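PEPTIDE N-myristoyltransferase (Saccharomyces cerevisiae, PDB 1IIC) catalyses the transfer of myristate from myristoyl-CoA to the N-terminal glycine of target proteins and peptides. Local coordinates at residues C184-L196 with A355-S368. Sequence-based numbering, arbitrary orientation.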
loop_
_atom_site.group_PDB
_atom_site.type_symbol
_atom_site.label_atom_id
_atom_site.label_comp_id
_atom_site.label_asym_id
_atom_site.label_seq_id
_atom_site.Cartn_x
_atom_site.Cartn_y
_atom_site.Cartn_z
ATOM N N CYS A 184 -6.428 9.995 0.506
ATOM C CA CYS A 184 -6.939 9.375 -0.713
ATOM C C CYS A 184 -8.150 8.526 -0.374
ATOM O O CYS A 184 -8.323 8.098 0.766
ATOM C CB CYS A 184 -5.883 8.479 -1.358
ATOM S SG CYS A 184 -4.461 9.372 -1.986
ATOM N N ARG A 185 -8.988 8.278 -1.370
ATOM C CA ARG A 185 -10.163 7.457 -1.147
ATOM C C ARG A 185 -9.950 6.104 -1.803
ATOM O O ARG A 185 -9.238 6.003 -2.803
ATOM C CB ARG A 185 -11.399 8.127 -1.743
ATOM C CG ARG A 185 -12.701 7.437 -1.387
ATOM C CD ARG A 185 -13.888 8.179 -1.968
ATOM N NE ARG A 185 -15.149 7.628 -1.487
ATOM C CZ ARG A 185 -16.342 8.155 -1.746
ATOM N NH1 ARG A 185 -16.443 9.251 -2.490
ATOM N NH2 ARG A 185 -17.432 7.590 -1.249
ATOM N N TYR A 186 -10.535 5.064 -1.212
ATOM C CA TYR A 186 -10.453 3.719 -1.767
ATOM C C TYR A 186 -11.599 3.560 -2.751
ATOM O O TYR A 186 -12.669 4.152 -2.561
ATOM C CB TYR A 186 -10.653 2.639 -0.695
ATOM C CG TYR A 186 -9.552 2.494 0.319
ATOM C CD1 TYR A 186 -9.666 3.070 1.581
ATOM C CD2 TYR A 186 -8.416 1.738 0.034
ATOM C CE1 TYR A 186 -8.676 2.892 2.549
ATOM C CE2 TYR A 186 -7.423 1.552 0.984
ATOM C CZ TYR A 186 -7.560 2.130 2.245
ATOM O OH TYR A 186 -6.594 1.927 3.208
ATOM N N THR A 187 -11.372 2.762 -3.789
ATOM C CA THR A 187 -12.396 2.460 -4.785
ATOM C C THR A 187 -12.301 0.955 -5.041
ATOM O O THR A 187 -11.251 0.359 -4.821
ATOM C CB THR A 187 -12.186 3.230 -6.098
ATOM O OG1 THR A 187 -10.978 2.804 -6.723
ATOM C CG2 THR A 187 -12.131 4.713 -5.821
ATOM N N HIS A 188 -13.394 0.344 -5.485
ATOM C CA HIS A 188 -13.416 -1.101 -5.722
ATOM C C HIS A 188 -14.069 -1.446 -7.050
ATOM O O HIS A 188 -15.217 -1.057 -7.307
ATOM C CB HIS A 188 -14.194 -1.800 -4.598
ATOM C CG HIS A 188 -13.823 -1.326 -3.229
ATOM N ND1 HIS A 188 -12.657 -1.708 -2.600
ATOM C CD2 HIS A 188 -14.422 -0.433 -2.406
ATOM C CE1 HIS A 188 -12.549 -1.063 -1.450
ATOM N NE2 HIS A 188 -13.606 -0.283 -1.309
ATOM N N ARG A 189 -13.338 -2.182 -7.883
ATOM C CA ARG A 189 -13.844 -2.610 -9.178
ATOM C C ARG A 189 -14.281 -4.063 -9.057
ATOM O O ARG A 189 -13.451 -4.959 -8.898
ATOM C CB ARG A 189 -12.754 -2.509 -10.247
ATOM C CG ARG A 189 -13.266 -2.280 -11.668
ATOM C CD ARG A 189 -14.098 -3.424 -12.216
ATOM N NE ARG A 189 -14.494 -3.151 -13.600
ATOM C CZ ARG A 189 -15.253 -3.950 -14.349
ATOM N NH1 ARG A 189 -15.713 -5.095 -13.866
ATOM N NH2 ARG A 189 -15.560 -3.597 -15.589
ATOM N N PRO A 190 -15.594 -4.314 -9.118
ATOM C CA PRO A 190 -16.143 -5.673 -9.016
ATOM C C PRO A 190 -15.712 -6.499 -10.219
ATOM O O PRO A 190 -15.972 -6.122 -11.357
ATOM C CB PRO A 190 -17.657 -5.446 -9.013
ATOM C CG PRO A 190 -17.802 -4.026 -8.518
ATOM C CD PRO A 190 -16.672 -3.318 -9.218
ATOM N N LEU A 191 -15.041 -7.615 -9.964
ATOM C CA LEU A 191 -14.583 -8.491 -11.032
ATOM C C LEU A 191 -15.511 -9.701 -11.060
ATOM O O LEU A 191 -15.858 -10.222 -12.119
ATOM C CB LEU A 191 -13.134 -8.926 -10.764
ATOM C CG LEU A 191 -12.113 -7.785 -10.678
ATOM C CD1 LEU A 191 -10.732 -8.318 -10.326
ATOM C CD2 LEU A 191 -12.075 -7.041 -12.023
ATOM N N ASN A 192 -15.904 -10.141 -9.874
ATOM C CA ASN A 192 -16.808 -11.267 -9.728
ATOM C C ASN A 192 -18.013 -10.750 -8.941
ATOM O O ASN A 192 -18.156 -11.038 -7.753
ATOM C CB ASN A 192 -16.115 -12.373 -8.946
ATOM C CG ASN A 192 -16.818 -13.698 -9.081
ATOM O OD1 ASN A 192 -18.047 -13.766 -9.040
ATOM N ND2 ASN A 192 -16.043 -14.765 -9.241
ATOM N N TRP A 193 -18.886 -9.989 -9.599
ATOM C CA TRP A 193 -20.037 -9.417 -8.900
ATOM C C TRP A 193 -20.879 -10.408 -8.121
ATOM O O TRP A 193 -21.072 -10.248 -6.916
ATOM C CB TRP A 193 -20.970 -8.663 -9.851
ATOM C CG TRP A 193 -21.985 -7.848 -9.085
ATOM C CD1 TRP A 193 -21.815 -6.581 -8.605
ATOM C CD2 TRP A 193 -23.274 -8.279 -8.619
ATOM N NE1 TRP A 193 -22.908 -6.199 -7.869
ATOM C CE2 TRP A 193 -23.820 -7.221 -7.861
ATOM C CE3 TRP A 193 -24.017 -9.461 -8.766
ATOM C CZ2 TRP A 193 -25.081 -7.302 -7.251
ATOM C CZ3 TRP A 193 -25.276 -9.542 -8.155
ATOM C CH2 TRP A 193 -25.791 -8.468 -7.409
ATOM N N LYS A 194 -21.397 -11.421 -8.804
ATOM C CA LYS A 194 -22.251 -12.405 -8.155
ATOM C C LYS A 194 -21.697 -12.893 -6.819
ATOM O O LYS A 194 -22.423 -12.950 -5.837
ATOM C CB LYS A 194 -22.510 -13.586 -9.091
ATOM C CG LYS A 194 -23.640 -14.490 -8.616
ATOM C CD LYS A 194 -23.970 -15.575 -9.636
ATOM C CE LYS A 194 -25.121 -16.445 -9.152
ATOM N NZ LYS A 194 -26.348 -15.634 -8.905
ATOM N N LYS A 195 -20.413 -13.235 -6.776
ATOM C CA LYS A 195 -19.799 -13.705 -5.533
ATOM C C LYS A 195 -19.652 -12.596 -4.495
ATOM O O LYS A 195 -19.848 -12.834 -3.307
ATOM C CB LYS A 195 -18.427 -14.325 -5.810
ATOM C CG LYS A 195 -17.654 -14.740 -4.563
ATOM C CD LYS A 195 -16.294 -15.329 -4.925
ATOM C CE LYS A 195 -15.509 -15.744 -3.697
ATOM N NZ LYS A 195 -14.151 -16.317 -4.023
ATOM N N LEU A 196 -19.285 -11.393 -4.929
ATOM C CA LEU A 196 -19.142 -10.279 -3.991
ATOM C C LEU A 196 -20.476 -10.038 -3.290
ATOM O O LEU A 196 -20.530 -9.790 -2.083
ATOM C CB LEU A 196 -18.728 -8.996 -4.724
ATOM C CG LEU A 196 -17.284 -8.924 -5.222
ATOM C CD1 LEU A 196 -17.082 -7.645 -6.039
ATOM C CD2 LEU A 196 -16.329 -8.950 -4.026
ATOM N N ALA A 355 -6.379 -9.525 -13.568
ATOM C CA ALA A 355 -6.674 -9.798 -12.157
ATOM C C ALA A 355 -7.852 -10.755 -12.045
ATOM O O ALA A 355 -7.846 -11.668 -11.216
ATOM C CB ALA A 355 -6.991 -8.503 -11.423
ATOM N N LYS A 356 -8.867 -10.553 -12.879
ATOM C CA LYS A 356 -10.016 -11.440 -12.830
ATOM C C LYS A 356 -9.611 -12.844 -13.270
ATOM O O LYS A 356 -10.011 -13.830 -12.645
ATOM C CB LYS A 356 -11.160 -10.955 -13.717
ATOM C CG LYS A 356 -12.321 -11.945 -13.674
ATOM C CD LYS A 356 -13.510 -11.527 -14.486
ATOM C CE LYS A 356 -14.584 -12.604 -14.378
ATOM N NZ LYS A 356 -14.828 -12.949 -12.944
ATOM N N ASN A 357 -8.821 -12.929 -14.341
ATOM C CA ASN A 357 -8.360 -14.221 -14.835
ATOM C C ASN A 357 -7.447 -14.880 -13.808
ATOM O O ASN A 357 -7.239 -16.090 -13.844
ATOM C CB ASN A 357 -7.602 -14.082 -16.160
ATOM C CG ASN A 357 -8.481 -13.607 -17.290
ATOM O OD1 ASN A 357 -9.713 -13.615 -17.190
ATOM N ND2 ASN A 357 -7.853 -13.189 -18.383
ATOM N N ALA A 358 -6.890 -14.084 -12.903
ATOM C CA ALA A 358 -6.025 -14.636 -11.864
ATOM C C ALA A 358 -6.879 -14.987 -10.648
ATOM O O ALA A 358 -6.367 -15.285 -9.572
ATOM C CB ALA A 358 -4.951 -13.638 -11.488
ATOM N N ASN A 359 -8.194 -14.949 -10.838
ATOM C CA ASN A 359 -9.150 -15.270 -9.791
ATOM C C ASN A 359 -9.294 -14.217 -8.683
ATOM O O ASN A 359 -9.581 -14.549 -7.533
ATOM C CB ASN A 359 -8.831 -16.648 -9.180
ATOM C CG ASN A 359 -8.877 -17.778 -10.213
ATOM O OD1 ASN A 359 -9.857 -17.926 -10.955
ATOM N ND2 ASN A 359 -7.813 -18.581 -10.260
ATOM N N MET A 360 -9.078 -12.951 -9.022
ATOM C CA MET A 360 -9.283 -11.877 -8.055
ATOM C C MET A 360 -10.796 -11.644 -8.194
ATOM O O MET A 360 -11.327 -11.707 -9.309
ATOM C CB MET A 360 -8.523 -10.600 -8.461
ATOM C CG MET A 360 -6.994 -10.710 -8.458
ATOM S SD MET A 360 -6.334 -11.139 -6.840
ATOM C CE MET A 360 -6.347 -12.950 -6.949
ATOM N N ASP A 361 -11.480 -11.374 -7.086
ATOM C CA ASP A 361 -12.929 -11.170 -7.114
ATOM C C ASP A 361 -13.348 -9.717 -7.161
ATOM O O ASP A 361 -14.461 -9.404 -7.572
ATOM C CB ASP A 361 -13.569 -11.848 -5.901
ATOM C CG ASP A 361 -13.577 -13.354 -6.023
ATOM O OD1 ASP A 361 -13.259 -14.043 -5.028
ATOM O OD2 ASP A 361 -13.906 -13.850 -7.123
ATOM N N VAL A 362 -12.452 -8.837 -6.724
ATOM C CA VAL A 362 -12.692 -7.398 -6.704
ATOM C C VAL A 362 -11.303 -6.779 -6.868
ATOM O O VAL A 362 -10.301 -7.385 -6.480
ATOM C CB VAL A 362 -13.356 -6.959 -5.364
ATOM C CG1 VAL A 362 -12.504 -7.386 -4.196
ATOM C CG2 VAL A 362 -13.575 -5.463 -5.349
ATOM N N PHE A 363 -11.240 -5.597 -7.471
ATOM C CA PHE A 363 -9.963 -4.926 -7.731
ATOM C C PHE A 363 -9.943 -3.601 -6.947
ATOM O O PHE A 363 -10.831 -2.767 -7.093
ATOM C CB PHE A 363 -9.859 -4.707 -9.245
ATOM C CG PHE A 363 -8.459 -4.508 -9.760
ATOM C CD1 PHE A 363 -7.379 -5.184 -9.204
ATOM C CD2 PHE A 363 -8.233 -3.682 -10.852
ATOM C CE1 PHE A 363 -6.090 -5.035 -9.730
ATOM C CE2 PHE A 363 -6.954 -3.526 -11.385
ATOM C CZ PHE A 363 -5.879 -4.203 -10.824
ATOM N N ASN A 364 -8.933 -3.420 -6.104
ATOM C CA ASN A 364 -8.843 -2.227 -5.279
ATOM C C ASN A 364 -7.867 -1.194 -5.789
ATOM O O ASN A 364 -6.780 -1.521 -6.249
ATOM C CB ASN A 364 -8.437 -2.605 -3.857
ATOM C CG ASN A 364 -9.533 -3.329 -3.106
ATOM O OD1 ASN A 364 -9.269 -3.996 -2.110
ATOM N ND2 ASN A 364 -10.772 -3.187 -3.567
ATOM N N ALA A 365 -8.247 0.069 -5.685
ATOM C CA ALA A 365 -7.366 1.138 -6.121
ATOM C C ALA A 365 -7.711 2.413 -5.395
ATOM O O ALA A 365 -8.880 2.684 -5.103
ATOM C CB ALA A 365 -7.483 1.346 -7.625
ATOM N N LEU A 366 -6.675 3.183 -5.094
ATOM C CA LEU A 366 -6.822 4.457 -4.421
ATOM C C LEU A 366 -6.871 5.545 -5.482
ATOM O O LEU A 366 -6.647 5.276 -6.665
ATOM C CB LEU A 366 -5.633 4.682 -3.492
ATOM C CG LEU A 366 -5.560 3.819 -2.228
ATOM C CD1 LEU A 366 -4.108 3.719 -1.745
ATOM C CD2 LEU A 366 -6.452 4.429 -1.143
ATOM N N THR A 367 -7.182 6.767 -5.061
ATOM C CA THR A 367 -7.237 7.906 -5.968
ATOM C C THR A 367 -5.864 8.580 -6.047
ATOM O O THR A 367 -5.756 9.749 -6.398
ATOM C CB THR A 367 -8.254 8.949 -5.485
ATOM O OG1 THR A 367 -7.906 9.362 -4.155
ATOM C CG2 THR A 367 -9.669 8.376 -5.495
ATOM N N SER A 368 -4.812 7.846 -5.707
ATOM C CA SER A 368 -3.462 8.392 -5.762
ATOM C C SER A 368 -2.953 8.356 -7.204
ATOM O O SER A 368 -3.686 7.951 -8.105
ATOM C CB SER A 368 -2.542 7.566 -4.874
ATOM O OG SER A 368 -2.674 6.185 -5.177
HETATM O O HOH W 1 -13.226 -13.600 -10.037
#
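Asp361 grips the start of helix 193-198 with both its backbone and its side chain. Its carbonyl O takes two amide hydrogens, from Leu191 N at 3.0 Å and Asn192 N at 2.8 Å, both arriving from the same face of the carbonyl plane, while carboxylate OD1 forms a salt bridge of 2.6 Å with Lys195 NZ on its syn side. Lys195 can reach it because its chain is fully extended, CG anti to the backbone N (chi1 175°), and crosses the Asp361 side chain at about a right angle. OD1 also accepts from Gly313 N and Lys195 NZ donates to Asp311 O, tying both to strand 311-322; an alanine in place of Lys195 would probably leave the Asp361 carboxylate without its countercharge and that strand less firmly joined to the helix. Asparagine suits the N-cap, the short amide of Asn192 placing OD1 to accept, weakly, from Lys195 N in the first turn. Leu191 O accepts a hydrogen bond from Lys356 NZ, which stands above the carbonyl plane, at 3.0 Å, and Leu191 CD1 packs on Ala355, Met360 and Phe363, small or apolar neighbours for a buried leucine. Beyond this turn, strands 182-190 and 362-366 pair antiparallel in a mixed sheet, consistent with the GNAT-like fold of N-myristoyltransferases, the latter strand running parallel to 311-322 on its other side. Arg189 and Phe363 bond to each other through both backbone amides, whereas Ala365 O accepts both Thr187 N and Thr187 OG1, the hydroxyl 2.7 Å away and above the carbonyl plane; chi1 of 65° turns OG1 toward it. Threonine's short hydroxyl suits this place, adding a second bond to a carbonyl already paired through the backbone. On the opposite sheet face, Leu366 CD2 sits over the Tyr186 ring, 3.8 Å from its centroid, a CH-pi contact. Just past strand 362-366, Thr367 OG1 accepts from Arg185 N at 3.2 Å and also bonds to Gly401 O.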